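PDB 4EPS: hypothetical protein from Bacteroides ovatus, which is probably a component of the fimbrial tip, part of the filamentous surface appendages that mediate cell adhesion and biofilm formation. Local coordinates for residues I294-W299 with M337-E342; L385-Y390 with S434-A439; Y430-G435 with R505-F510; T468-T473 with M480-Y485. One frame throughout, in Å; residues are numbered along the deposited sequence.

Interaction 1: residues I294-W299 with M337-E342; sequences IGIVCW and MSLYTE
Ile296 and Met337, a selenomethionine in this model, form an antiparallel hydrogen-bonded pair, and Gly295 lies across from Ser338 as the adjoining non-hydrogen-bonded pair. Both bonds of the first pair are short: Ile296 N reaches Met337 O at 2.9 Å, and Met337 N returns to Ile296 O at 2.8 Å. One residue past Ser338, Leu339 N also donates to Ile294 O at 3.2 Å, coming from above the carbonyl plane. A water also donates to Ile294 O and accepts from Tyr340 N, carrying the link one residue further. Leu339 sets CG anti to its own carbonyl carbon (chi1 -61°), which lays the side chain over the Ile294-Gly295 peptide. Its CD2 then meets Ile296 CG1 at 4.1 Å, the two side chains crossing at about a right angle. With Leu339 cut back to an alanine, a gap would probably open beside Ile296 CG1 and the Ile294-Gly295 peptide would lose its cover. At the other end, Cys298 SG packs on Met337 CB at 4.0 Å. The two strands are the central pair of a six-stranded antiparallel sheet; helix 446-458 packs on Ile296 and Leu339, while Cys298 touches Phe507 of strand 502-509.

Interaction 2: residues L385-Y390 with S434-A439; sequences LRFLGY and SGELVA. With SO4 (sulfate ion), chain H.
Leu385 meets the short helix 434-438 at the point where its own chain leads into helix 389-403, so this is a loop-to-helix packing with Leu388 at the N-cap position of helix 389-403. Leu385 CD2 touches Val438 CG1 at 4.2 Å, and a water donates to both Leu385 O and Gly435 O. Gly435 lies tight under the loop, its CA 3.5 Å from Leu385 O. Arg386 points away and grips a sulfate, probably from the crystallisation liquor, through NH1 and NH2, while NE makes a salt bridge with Glu378. Phe387 offers one ring face to Glu436 CG and its edge to Ala439 CB, with Phe387 CZ 3.6 Å from that methyl. Further along, Gly389 N and Ser433 OG both bond Glu436 OE1. A valine in place of Glu436 would probably leave Gly389 N without its carboxylate acceptor and cost Ser433 OG this one of its partners. At the start of helix 389-403, Gly389 N donates to Glu436 OE1 at 2.9 Å, from above the carboxylate plane.

Interaction 3: residues Y430-G435 with R505-F510; sequences YVPSSG and RFFLGF
Tyr430 and Phe507 satisfy each other's backbone in a single antiparallel bridge: Tyr430 N donates to Phe507 O at 2.8 Å, and Phe507 N to Tyr430 O at 2.9 Å. The second bond is practically straight, 179° at the hydrogen, and both donors approach nearly along the C=O axis. Phe507 O has a further neighbour, for the Tyr430 ring folds back over it and the oxygen sits 3.3 Å above the ring plane, offset toward the rim. The fold comes from chi1 of 58°, with CG between the backbone N and the carbonyl carbon. The phenol OH is taken up by Glu436 OE2. Val431 N is bonded by a glycerol, probably from the crystallisation liquor, and Val431 O by Ser472 OG; Gly509 N bonds Thr427 OG1, and Arg505 NH1 turns away to Ser338 O. Pro432, which has no N-H to place, answers with carbon: its CB stands over the centre of the Phe507 ring, 3.7 Å from the centroid. Val431 CG2 touches Phe506 CE2 at 3.5 Å. The bridge fastens the loop before helix 434-438 to strand 502-509, beside strand 334-338, with helix 389-403 touching Tyr430 and Ser433.

Interaction 4: residues T468-T473 with M480-Y485; sequences TYWSST and MYIVTY
Thr468 and Ile482 interlock at one end of a beta hairpin, strand 469-474 running antiparallel to strand 479-485, with Thr468 CG2 lodged 3.7 Å from Ile482 CD1. The methyl gets there because CG2 is anti to the backbone N. Next comes the hydrogen-bonded pair Tyr469-Val483, then the non-hydrogen-bonded pair Trp470-Ile482. On the Tyr469 face the side chains of Tyr469 and Tyr485 run at about a right angle, with the ring planes inclined obliquely at 66°, and Tyr469 CD1 comes 3.6 Å from Tyr485 CE2. On the Trp470 face the six-membered part of the indole is met obliquely by two bumps, Ile482 CG2 at CE3 and Met480 CG at CZ3, the latter 3.9 Å away. Met480, a selenomethionine, is bent at chi2 and chi3, which curls CE back to 3.4 Å from Ser471 O. The chain turns a corner at Ser472, and beyond it Thr473 CG2 packs on Tyr481 CD1 at 3.7 Å. Leu437 of helix 434-438 packs on Val483. At the corner Ser471 OG accepts from Thr473 N, an ST turn, and donates to Tyr481 O at 2.8 Å, an oxygen that Ser471 N also reaches.

From the N terminus, interaction 1 comes first, closing a loop of 37 residues between two neighbouring strands of the six-stranded sheet. Interaction 2 follows in series and encloses the helical region from 391 to 433; Trp299 of interaction 1 packs on its Phe387. Interaction 3 shares Ser434 and Gly435 with interaction 2, so it starts on the stretch where interaction 2 ends; it ties the loop before helix 434-438 to the C-terminal strand, which lies beside strand 334-338 of interaction 1 in the sheet. The hairpin of interaction 4 lies wholly within the long loop of interaction 3. Ser434 N to Thr473 OG1 and Leu437 O to Tyr485 OH join this hairpin to helix 434-438.

Interaction 1: residues I294-W299 with M337-E342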
loop_
_atom_site.group_PDB
_atom_site.type_symbol
_atom_site.label_atom_id
_atom_site.label_comp_id
_atom_site.label_asym_id
_atom_site.label_seq_id
_atom_site.Cartn_x
_atom_site.Cartn_y
_atom_site.Cartn_z
ATOM N N ILE A 294 8.147 22.468 -2.316
ATOM C CA ILE A 294 7.986 23.370 -3.483
ATOM C C ILE A 294 6.537 23.443 -3.958
ATOM O O ILE A 294 6.195 24.323 -4.766
ATOM C CB ILE A 294 8.933 22.979 -4.647
ATOM C CG1 ILE A 294 8.598 21.579 -5.208
ATOM C CG2 ILE A 294 10.435 23.098 -4.202
ATOM C CD1 ILE A 294 9.302 21.225 -6.556
ATOM N N GLY A 295 5.697 22.527 -3.488
ATOM C CA GLY A 295 4.304 22.547 -3.941
ATOM C C GLY A 295 3.446 21.471 -3.311
ATOM O O GLY A 295 3.895 20.754 -2.404
ATOM N N ILE A 296 2.194 21.407 -3.763
ATOM C CA ILE A 296 1.188 20.434 -3.315
ATOM C C ILE A 296 0.701 19.644 -4.533
ATOM O O ILE A 296 0.377 20.231 -5.567
ATOM C CB ILE A 296 -0.022 21.181 -2.626
ATOM C CG1 ILE A 296 0.436 22.080 -1.413
ATOM C CG2 ILE A 296 -1.133 20.207 -2.213
ATOM C CD1 ILE A 296 1.171 21.442 -0.344
ATOM N N VAL A 297 0.552 18.344 -4.377
ATOM C CA VAL A 297 -0.010 17.513 -5.458
ATOM C C VAL A 297 -1.449 17.962 -5.653
ATOM O O VAL A 297 -2.237 17.937 -4.692
ATOM C CB VAL A 297 0.081 16.008 -5.093
ATOM C CG1 VAL A 297 -0.653 15.141 -6.134
ATOM C CG2 VAL A 297 1.553 15.573 -4.968
ATOM N N CYS A 298 -1.801 18.393 -6.880
ATOM C CA CYS A 298 -3.155 18.925 -7.103
ATOM C C CYS A 298 -3.991 18.068 -8.053
ATOM O O CYS A 298 -5.197 18.310 -8.186
ATOM C CB CYS A 298 -3.052 20.374 -7.594
ATOM S SG CYS A 298 -2.216 20.541 -9.197
ATOM N N TRP A 299 -3.420 17.006 -8.631
ATOM C CA TRP A 299 -4.166 16.113 -9.543
ATOM C C TRP A 299 -3.355 14.830 -9.680
ATOM O O TRP A 299 -2.138 14.903 -9.753
ATOM C CB TRP A 299 -4.385 16.795 -10.912
ATOM C CG TRP A 299 -5.334 16.058 -11.815
ATOM C CD1 TRP A 299 -6.697 16.180 -11.877
ATOM C CD2 TRP A 299 -4.966 15.098 -12.811
ATOM N NE1 TRP A 299 -7.199 15.346 -12.865
ATOM C CE2 TRP A 299 -6.156 14.656 -13.436
ATOM C CE3 TRP A 299 -3.735 14.580 -13.248
ATOM C CZ2 TRP A 299 -6.141 13.763 -14.512
ATOM C CZ3 TRP A 299 -3.723 13.689 -14.311
ATOM C CH2 TRP A 299 -4.919 13.256 -14.901
HETATM N N MSE A 337 0.942 21.885 -7.807
HETATM C CA MSE A 337 0.787 23.340 -7.835
HETATM C C MSE A 337 1.839 23.965 -6.912
HETATM O O MSE A 337 2.007 23.530 -5.775
HETATM C CB MSE A 337 -0.615 23.772 -7.403
HETATM C CG MSE A 337 -0.815 25.288 -7.574
HETATM SE SE MSE A 337 -2.600 25.804 -7.033
HETATM C CE MSE A 337 -2.419 25.386 -5.166
ATOM N N SER A 338 2.464 25.034 -7.374
ATOM C CA SER A 338 3.498 25.763 -6.658
ATOM C C SER A 338 3.000 26.372 -5.358
ATOM O O SER A 338 1.883 26.869 -5.321
ATOM C CB SER A 338 4.008 26.911 -7.549
ATOM O OG SER A 338 3.000 27.917 -7.759
ATOM N N LEU A 339 3.872 26.433 -4.321
ATOM C CA LEU A 339 3.613 27.274 -3.138
ATOM C C LEU A 339 3.749 28.744 -3.562
ATOM O O LEU A 339 3.229 29.653 -2.906
ATOM C CB LEU A 339 4.638 26.994 -2.021
ATOM C CG LEU A 339 4.680 25.564 -1.468
ATOM C CD1 LEU A 339 5.553 25.496 -0.202
ATOM C CD2 LEU A 339 3.285 25.046 -1.154
ATOM N N TYR A 340 4.542 28.965 -4.611
ATOM C CA TYR A 340 4.771 30.301 -5.172
ATOM C C TYR A 340 3.481 30.933 -5.640
ATOM O O TYR A 340 2.670 30.281 -6.315
ATOM C CB TYR A 340 5.741 30.213 -6.367
ATOM C CG TYR A 340 5.998 31.536 -7.078
ATOM C CD1 TYR A 340 5.137 31.996 -8.080
ATOM C CD2 TYR A 340 7.074 32.346 -6.723
ATOM C CE1 TYR A 340 5.338 33.231 -8.701
ATOM C CE2 TYR A 340 7.311 33.564 -7.371
ATOM C CZ TYR A 340 6.436 34.002 -8.353
ATOM O OH TYR A 340 6.650 35.195 -8.991
ATOM N N THR A 341 3.295 32.218 -5.324
ATOM C CA THR A 341 2.166 32.985 -5.876
ATOM C C THR A 341 2.504 34.478 -5.833
ATOM O O THR A 341 3.002 34.985 -4.824
ATOM C CB THR A 341 0.795 32.674 -5.248
ATOM O OG1 THR A 341 -0.213 33.382 -5.987
ATOM C CG2 THR A 341 0.701 33.032 -3.745
ATOM N N GLU A 342 2.237 35.162 -6.939
ATOM C CA GLU A 342 2.419 36.614 -7.065
ATOM C C GLU A 342 1.378 37.122 -8.009
ATOM O O GLU A 342 0.805 36.326 -8.751
ATOM C CB GLU A 342 3.828 36.987 -7.600
ATOM C CG GLU A 342 5.024 36.675 -6.708
ATOM C CD GLU A 342 5.079 37.255 -5.305
ATOM O OE1 GLU A 342 4.526 38.356 -5.081
ATOM O OE2 GLU A 342 5.694 36.604 -4.430
HETATM O O HOH W 1 6.485 26.743 -5.676
#

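Interaction 2: residues L385-Y390 with S434-A439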
loop_
_atom_site.group_PDB
_atom_site.type_symbol
_atom_site.label_atom_id
_atom_site.label_comp_id
_atom_site.label_asym_id
_atom_site.label_seq_id
_atom_site.Cartn_x
_atom_site.Cartn_y
_atom_site.Cartn_z
ATOM N N LEU A 385 -11.263 23.576 -21.572
ATOM C CA LEU A 385 -11.344 22.614 -20.459
ATOM C C LEU A 385 -10.243 21.535 -20.507
ATOM O O LEU A 385 -10.099 20.771 -19.555
ATOM C CB LEU A 385 -12.731 21.953 -20.428
ATOM C CG LEU A 385 -13.934 22.908 -20.119
ATOM C CD1 LEU A 385 -15.258 22.139 -20.093
ATOM C CD2 LEU A 385 -13.743 23.654 -18.805
ATOM N N ARG A 386 -9.432 21.506 -21.569
ATOM C CA ARG A 386 -8.367 20.494 -21.709
ATOM C C ARG A 386 -7.092 20.841 -20.943
ATOM O O ARG A 386 -6.716 22.014 -20.864
ATOM C CB ARG A 386 -7.989 20.294 -23.198
ATOM C CG ARG A 386 -9.171 20.067 -24.160
ATOM C CD ARG A 386 -9.995 18.851 -23.757
ATOM N NE ARG A 386 -11.015 18.538 -24.758
ATOM C CZ ARG A 386 -12.040 17.729 -24.541
ATOM N NH1 ARG A 386 -12.233 17.197 -23.340
ATOM N NH2 ARG A 386 -12.910 17.481 -25.512
ATOM N N PHE A 387 -6.395 19.809 -20.439
ATOM C CA PHE A 387 -5.109 19.979 -19.735
ATOM C C PHE A 387 -4.019 20.135 -20.766
ATOM O O PHE A 387 -3.615 19.133 -21.364
ATOM C CB PHE A 387 -4.808 18.745 -18.873
ATOM C CG PHE A 387 -5.539 18.584 -17.570
ATOM C CD1 PHE A 387 -6.692 19.316 -17.303
ATOM C CD2 PHE A 387 -5.064 17.713 -16.596
ATOM C CE1 PHE A 387 -7.361 19.177 -16.089
ATOM C CE2 PHE A 387 -5.741 17.567 -15.382
ATOM C CZ PHE A 387 -6.875 18.308 -15.133
ATOM N N LEU A 388 -3.557 21.371 -21.008
ATOM C CA LEU A 388 -2.569 21.639 -22.075
ATOM C C LEU A 388 -1.501 22.638 -21.687
ATOM O O LEU A 388 -0.818 23.155 -22.569
ATOM C CB LEU A 388 -3.322 22.175 -23.334
ATOM C CG LEU A 388 -4.179 21.124 -24.073
ATOM C CD1 LEU A 388 -5.140 21.789 -25.037
ATOM C CD2 LEU A 388 -3.287 20.098 -24.795
ATOM N N GLY A 389 -1.350 22.922 -20.390
ATOM C CA GLY A 389 -0.373 23.908 -19.937
ATOM C C GLY A 389 1.054 23.608 -20.368
ATOM O O GLY A 389 1.770 24.519 -20.786
ATOM N N TYR A 390 1.475 22.337 -20.296
ATOM C CA TYR A 390 2.855 22.019 -20.699
ATOM C C TYR A 390 3.038 22.334 -22.201
ATOM O O TYR A 390 3.983 23.052 -22.580
ATOM C CB TYR A 390 3.265 20.572 -20.371
ATOM C CG TYR A 390 4.714 20.389 -20.771
ATOM C CD1 TYR A 390 5.741 20.922 -19.995
ATOM C CD2 TYR A 390 5.048 19.858 -22.018
ATOM C CE1 TYR A 390 7.077 20.843 -20.402
ATOM C CE2 TYR A 390 6.379 19.789 -22.443
ATOM C CZ TYR A 390 7.386 20.290 -21.637
ATOM O OH TYR A 390 8.691 20.257 -22.063
ATOM N N SER A 434 -6.229 26.877 -18.862
ATOM C CA SER A 434 -7.487 27.180 -18.165
ATOM C C SER A 434 -8.136 25.868 -17.694
ATOM O O SER A 434 -8.716 25.831 -16.611
ATOM C CB SER A 434 -8.416 27.989 -19.070
ATOM O OG SER A 434 -8.625 27.306 -20.296
ATOM N N GLY A 435 -7.946 24.787 -18.451
ATOM C CA GLY A 435 -8.525 23.489 -18.084
ATOM C C GLY A 435 -7.942 22.942 -16.799
ATOM O O GLY A 435 -8.663 22.417 -15.940
ATOM N N GLU A 436 -6.616 23.063 -16.647
ATOM C CA GLU A 436 -5.941 22.607 -15.431
ATOM C C GLU A 436 -6.429 23.409 -14.197
ATOM O O GLU A 436 -6.637 22.828 -13.124
ATOM C CB GLU A 436 -4.425 22.738 -15.588
ATOM C CG GLU A 436 -3.868 21.569 -16.386
ATOM C CD GLU A 436 -2.478 21.832 -16.926
ATOM O OE1 GLU A 436 -2.312 22.808 -17.692
ATOM O OE2 GLU A 436 -1.553 21.067 -16.571
ATOM N N LEU A 437 -6.590 24.737 -14.348
ATOM C CA LEU A 437 -7.070 25.585 -13.239
ATOM C C LEU A 437 -8.499 25.268 -12.863
ATOM O O LEU A 437 -8.802 25.183 -11.676
ATOM C CB LEU A 437 -6.974 27.079 -13.589
ATOM C CG LEU A 437 -5.544 27.655 -13.556
ATOM C CD1 LEU A 437 -5.488 28.968 -14.364
ATOM C CD2 LEU A 437 -5.038 27.822 -12.103
ATOM N N VAL A 438 -9.378 25.084 -13.849
ATOM C CA VAL A 438 -10.793 24.792 -13.567
ATOM C C VAL A 438 -10.922 23.482 -12.760
ATOM O O VAL A 438 -11.719 23.421 -11.812
ATOM C CB VAL A 438 -11.607 24.780 -14.886
ATOM C CG1 VAL A 438 -12.971 24.087 -14.722
ATOM C CG2 VAL A 438 -11.795 26.211 -15.386
ATOM N N ALA A 439 -10.057 22.497 -13.049
ATOM C CA ALA A 439 -10.081 21.188 -12.374
ATOM C C ALA A 439 -9.616 21.233 -10.903
ATOM O O ALA A 439 -9.827 20.255 -10.182
ATOM C CB ALA A 439 -9.253 20.175 -13.163
HETATM S S SO4 H . -15.463 15.221 -24.284
HETATM O O1 SO4 H . -16.665 15.891 -23.777
HETATM O O2 SO4 H . -15.705 13.776 -24.454
HETATM O O3 SO4 H . -15.104 15.816 -25.574
HETATM O O4 SO4 H . -14.380 15.407 -23.308
HETATM O O HOH W 2 -10.936 21.253 -16.912
HETATM O O HOH W 3 -0.124 20.304 -18.962
#

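Interaction 3: residues Y430-G435 with R505-F510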
loop_
_atom_site.group_PDB
_atom_site.type_symbol
_atom_site.label_atom_id
_atom_site.label_comp_id
_atom_site.label_asym_id
_atom_site.label_seq_id
_atom_site.Cartn_x
_atom_site.Cartn_y
_atom_site.Cartn_z
ATOM N N TYR A 430 5.247 25.626 -15.236
ATOM C CA TYR A 430 4.579 26.302 -16.358
ATOM C C TYR A 430 3.270 26.945 -15.869
ATOM O O TYR A 430 2.721 26.529 -14.853
ATOM C CB TYR A 430 4.316 25.350 -17.549
ATOM C CG TYR A 430 3.475 24.139 -17.201
ATOM C CD1 TYR A 430 2.074 24.207 -17.203
ATOM C CD2 TYR A 430 4.070 22.950 -16.787
ATOM C CE1 TYR A 430 1.298 23.114 -16.815
ATOM C CE2 TYR A 430 3.303 21.845 -16.426
ATOM C CZ TYR A 430 1.920 21.935 -16.435
ATOM O OH TYR A 430 1.182 20.838 -16.095
ATOM N N VAL A 431 2.753 27.924 -16.621
ATOM C CA VAL A 431 1.452 28.549 -16.301
ATOM C C VAL A 431 0.384 27.539 -16.723
ATOM O O VAL A 431 0.346 27.143 -17.893
ATOM C CB VAL A 431 1.251 29.934 -16.973
ATOM C CG1 VAL A 431 -0.155 30.477 -16.703
ATOM C CG2 VAL A 431 2.315 30.948 -16.507
ATOM N N PRO A 432 -0.486 27.085 -15.801
ATOM C CA PRO A 432 -1.476 26.068 -16.187
ATOM C C PRO A 432 -2.419 26.560 -17.267
ATOM O O PRO A 432 -2.710 27.752 -17.328
ATOM C CB PRO A 432 -2.252 25.805 -14.870
ATOM C CG PRO A 432 -2.039 27.079 -14.050
ATOM C CD PRO A 432 -0.611 27.450 -14.372
ATOM N N SER A 433 -2.909 25.640 -18.113
ATOM C CA SER A 433 -3.979 25.968 -19.066
ATOM C C SER A 433 -5.221 26.280 -18.240
ATOM O O SER A 433 -5.297 25.877 -17.061
ATOM C CB SER A 433 -4.261 24.780 -19.992
ATOM O OG SER A 433 -4.568 23.634 -19.204
ATOM N N SER A 434 -6.229 26.877 -18.862
ATOM C CA SER A 434 -7.487 27.180 -18.165
ATOM C C SER A 434 -8.136 25.868 -17.694
ATOM O O SER A 434 -8.716 25.831 -16.611
ATOM C CB SER A 434 -8.416 27.989 -19.070
ATOM O OG SER A 434 -8.625 27.306 -20.296
ATOM N N GLY A 435 -7.946 24.787 -18.451
ATOM C CA GLY A 435 -8.525 23.489 -18.084
ATOM C C GLY A 435 -7.942 22.942 -16.799
ATOM O O GLY A 435 -8.663 22.417 -15.940
ATOM N N ARG A 505 -0.262 31.097 -10.280
ATOM C CA ARG A 505 0.071 29.818 -9.636
ATOM C C ARG A 505 0.736 28.991 -10.735
ATOM O O ARG A 505 0.260 29.023 -11.869
ATOM C CB ARG A 505 -1.162 29.095 -9.065
ATOM C CG ARG A 505 -1.672 29.664 -7.745
ATOM C CD ARG A 505 -0.837 29.165 -6.564
ATOM N NE ARG A 505 -1.281 29.815 -5.331
ATOM C CZ ARG A 505 -0.850 29.504 -4.117
ATOM N NH1 ARG A 505 0.056 28.542 -3.950
ATOM N NH2 ARG A 505 -1.282 30.179 -3.065
ATOM N N PHE A 506 1.861 28.360 -10.455
ATOM C CA PHE A 506 2.522 27.532 -11.458
ATOM C C PHE A 506 2.235 26.080 -11.177
ATOM O O PHE A 506 1.968 25.692 -10.036
ATOM C CB PHE A 506 4.045 27.796 -11.478
ATOM C CG PHE A 506 4.335 29.131 -12.125
ATOM C CD1 PHE A 506 4.320 30.309 -11.374
ATOM C CD2 PHE A 506 4.598 29.218 -13.490
ATOM C CE1 PHE A 506 4.538 31.556 -11.987
ATOM C CE2 PHE A 506 4.827 30.464 -14.099
ATOM C CZ PHE A 506 4.757 31.625 -13.350
ATOM N N PHE A 507 2.283 25.286 -12.229
ATOM C CA PHE A 507 2.126 23.845 -12.179
ATOM C C PHE A 507 3.374 23.139 -12.714
ATOM O O PHE A 507 4.086 23.703 -13.537
ATOM C CB PHE A 507 0.968 23.420 -13.087
ATOM C CG PHE A 507 -0.425 23.404 -12.494
ATOM C CD1 PHE A 507 -0.860 24.445 -11.673
ATOM C CD2 PHE A 507 -1.342 22.431 -12.878
ATOM C CE1 PHE A 507 -2.183 24.483 -11.199
ATOM C CE2 PHE A 507 -2.663 22.456 -12.401
ATOM C CZ PHE A 507 -3.078 23.494 -11.584
ATOM N N LEU A 508 3.550 21.875 -12.338
ATOM C CA LEU A 508 4.556 21.003 -12.952
ATOM C C LEU A 508 3.934 19.625 -13.068
ATOM O O LEU A 508 3.004 19.317 -12.322
ATOM C CB LEU A 508 5.913 21.004 -12.205
ATOM C CG LEU A 508 6.033 20.465 -10.765
ATOM C CD1 LEU A 508 5.863 18.920 -10.699
ATOM C CD2 LEU A 508 7.418 20.827 -10.208
ATOM N N GLY A 509 4.410 18.832 -14.012
ATOM C CA GLY A 509 3.984 17.444 -14.163
ATOM C C GLY A 509 5.098 16.555 -13.629
ATOM O O GLY A 509 6.276 16.889 -13.780
ATOM N N PHE A 510 4.740 15.438 -12.980
ATOM C CA PHE A 510 5.723 14.460 -12.437
ATOM C C PHE A 510 5.249 13.013 -12.680
ATOM O O PHE A 510 4.071 12.830 -13.081
ATOM C CB PHE A 510 5.969 14.710 -10.929
ATOM C CG PHE A 510 4.828 14.316 -10.008
ATOM C CD1 PHE A 510 3.699 15.132 -9.876
ATOM C CD2 PHE A 510 4.880 13.132 -9.274
ATOM C CE1 PHE A 510 2.638 14.770 -9.037
ATOM C CE2 PHE A 510 3.819 12.773 -8.413
ATOM C CZ PHE A 510 2.702 13.587 -8.313
ATOM O OXT PHE A 510 6.057 12.061 -12.495
#

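Interaction 4: residues T468-T473 with M480-Y485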
loop_
_atom_site.group_PDB
_atom_site.type_symbol
_atom_site.label_atom_id
_atom_site.label_comp_id
_atom_site.label_asym_id
_atom_site.label_seq_id
_atom_site.Cartn_x
_atom_site.Cartn_y
_atom_site.Cartn_z
ATOM N N THR A 468 -8.556 36.111 -9.148
ATOM C CA THR A 468 -8.641 35.806 -10.575
ATOM C C THR A 468 -7.279 35.303 -10.980
ATOM O O THR A 468 -6.288 35.947 -10.669
ATOM C CB THR A 468 -9.101 37.034 -11.365
ATOM O OG1 THR A 468 -10.415 37.389 -10.902
ATOM C CG2 THR A 468 -9.170 36.743 -12.877
ATOM N N TYR A 469 -7.225 34.166 -11.688
ATOM C CA TYR A 469 -5.951 33.522 -11.988
ATOM C C TYR A 469 -5.612 33.493 -13.468
ATOM O O TYR A 469 -6.464 33.147 -14.288
ATOM C CB TYR A 469 -5.966 32.068 -11.433
ATOM C CG TYR A 469 -6.082 32.041 -9.926
ATOM C CD1 TYR A 469 -7.323 32.155 -9.300
ATOM C CD2 TYR A 469 -4.941 32.010 -9.119
ATOM C CE1 TYR A 469 -7.430 32.196 -7.900
ATOM C CE2 TYR A 469 -5.038 32.052 -7.727
ATOM C CZ TYR A 469 -6.285 32.150 -7.122
ATOM O OH TYR A 469 -6.381 32.199 -5.743
ATOM N N TRP A 470 -4.365 33.824 -13.809
ATOM C CA TRP A 470 -3.920 33.715 -15.198
ATOM C C TRP A 470 -3.895 32.276 -15.680
ATOM O O TRP A 470 -3.463 31.402 -14.933
ATOM C CB TRP A 470 -2.454 34.178 -15.330
ATOM C CG TRP A 470 -2.221 35.649 -15.232
ATOM C CD1 TRP A 470 -1.481 36.290 -14.284
ATOM C CD2 TRP A 470 -2.605 36.648 -16.194
ATOM N NE1 TRP A 470 -1.380 37.627 -14.581
ATOM C CE2 TRP A 470 -2.078 37.884 -15.739
ATOM C CE3 TRP A 470 -3.381 36.628 -17.373
ATOM C CZ2 TRP A 470 -2.285 39.088 -16.428
ATOM C CZ3 TRP A 470 -3.576 37.825 -18.068
ATOM C CH2 TRP A 470 -3.031 39.037 -17.596
ATOM N N SER A 471 -4.254 32.045 -16.946
ATOM C CA SER A 471 -3.994 30.748 -17.558
ATOM C C SER A 471 -3.057 30.998 -18.744
ATOM O O SER A 471 -2.848 32.158 -19.143
ATOM C CB SER A 471 -5.273 30.047 -18.010
ATOM O OG SER A 471 -5.699 30.571 -19.261
ATOM N N SER A 472 -2.522 29.920 -19.319
ATOM C CA SER A 472 -1.680 30.017 -20.510
ATOM C C SER A 472 -2.541 29.839 -21.782
ATOM O O SER A 472 -1.991 29.755 -22.884
ATOM C CB SER A 472 -0.573 28.968 -20.467
ATOM O OG SER A 472 -1.134 27.675 -20.275
ATOM N N THR A 473 -3.888 29.784 -21.628
ATOM C CA THR A 473 -4.830 29.614 -22.744
ATOM C C THR A 473 -5.185 31.003 -23.311
ATOM O O THR A 473 -5.691 31.864 -22.589
ATOM C CB THR A 473 -6.064 28.824 -22.254
ATOM O OG1 THR A 473 -5.596 27.614 -21.628
ATOM C CG2 THR A 473 -7.042 28.494 -23.406
HETATM N N MSE A 480 -6.035 36.769 -22.492
HETATM C CA MSE A 480 -5.865 35.388 -22.071
HETATM C C MSE A 480 -7.174 34.939 -21.438
HETATM O O MSE A 480 -7.979 35.768 -21.028
HETATM C CB MSE A 480 -4.731 35.248 -20.997
HETATM C CG MSE A 480 -3.361 35.771 -21.430
HETATM SE SE MSE A 480 -2.726 34.884 -23.015
HETATM C CE MSE A 480 -2.357 33.152 -22.317
ATOM N N TYR A 481 -7.367 33.636 -21.294
ATOM C CA TYR A 481 -8.434 33.111 -20.450
ATOM C C TYR A 481 -7.971 33.275 -18.993
ATOM O O TYR A 481 -6.784 33.040 -18.682
ATOM C CB TYR A 481 -8.693 31.623 -20.746
ATOM C CG TYR A 481 -9.575 31.406 -21.954
ATOM C CD1 TYR A 481 -9.082 31.581 -23.243
ATOM C CD2 TYR A 481 -10.902 31.006 -21.810
ATOM C CE1 TYR A 481 -9.887 31.363 -24.361
ATOM C CE2 TYR A 481 -11.703 30.739 -22.924
ATOM C CZ TYR A 481 -11.199 30.954 -24.195
ATOM O OH TYR A 481 -11.989 30.737 -25.293
ATOM N N ILE A 482 -8.886 33.686 -18.112
ATOM C CA ILE A 482 -8.609 33.852 -16.678
ATOM C C ILE A 482 -9.632 33.017 -15.926
ATOM O O ILE A 482 -10.783 32.893 -16.370
ATOM C CB ILE A 482 -8.629 35.358 -16.260
ATOM C CG1 ILE A 482 -9.860 36.114 -16.906
ATOM C CG2 ILE A 482 -7.257 36.012 -16.602
ATOM C CD1 ILE A 482 -10.204 37.574 -16.297
ATOM N N VAL A 483 -9.218 32.452 -14.800
ATOM C CA VAL A 483 -10.071 31.547 -14.060
ATOM C C VAL A 483 -10.483 32.166 -12.729
ATOM O O VAL A 483 -9.665 32.747 -12.011
ATOM C CB VAL A 483 -9.378 30.154 -13.875
ATOM C CG1 VAL A 483 -10.193 29.225 -12.971
ATOM C CG2 VAL A 483 -9.159 29.490 -15.242
ATOM N N THR A 484 -11.763 32.002 -12.418
ATOM C CA THR A 484 -12.361 32.419 -11.154
ATOM C C THR A 484 -13.041 31.219 -10.556
ATOM O O THR A 484 -13.273 30.224 -11.250
ATOM C CB THR A 484 -13.339 33.588 -11.368
ATOM O OG1 THR A 484 -14.307 33.214 -12.361
ATOM C CG2 THR A 484 -12.608 34.886 -11.739
ATOM N N TYR A 485 -13.372 31.303 -9.276
ATOM C CA TYR A 485 -13.965 30.182 -8.573
ATOM C C TYR A 485 -15.143 30.580 -7.721
ATOM O O TYR A 485 -15.147 31.653 -7.139
ATOM C CB TYR A 485 -12.912 29.584 -7.610
ATOM C CG TYR A 485 -11.700 29.011 -8.305
ATOM C CD1 TYR A 485 -11.737 27.740 -8.880
ATOM C CD2 TYR A 485 -10.517 29.749 -8.409
ATOM C CE1 TYR A 485 -10.628 27.220 -9.565
ATOM C CE2 TYR A 485 -9.394 29.228 -9.062
ATOM C CZ TYR A 485 -9.462 27.971 -9.649
ATOM O OH TYR A 485 -8.356 27.484 -10.304
#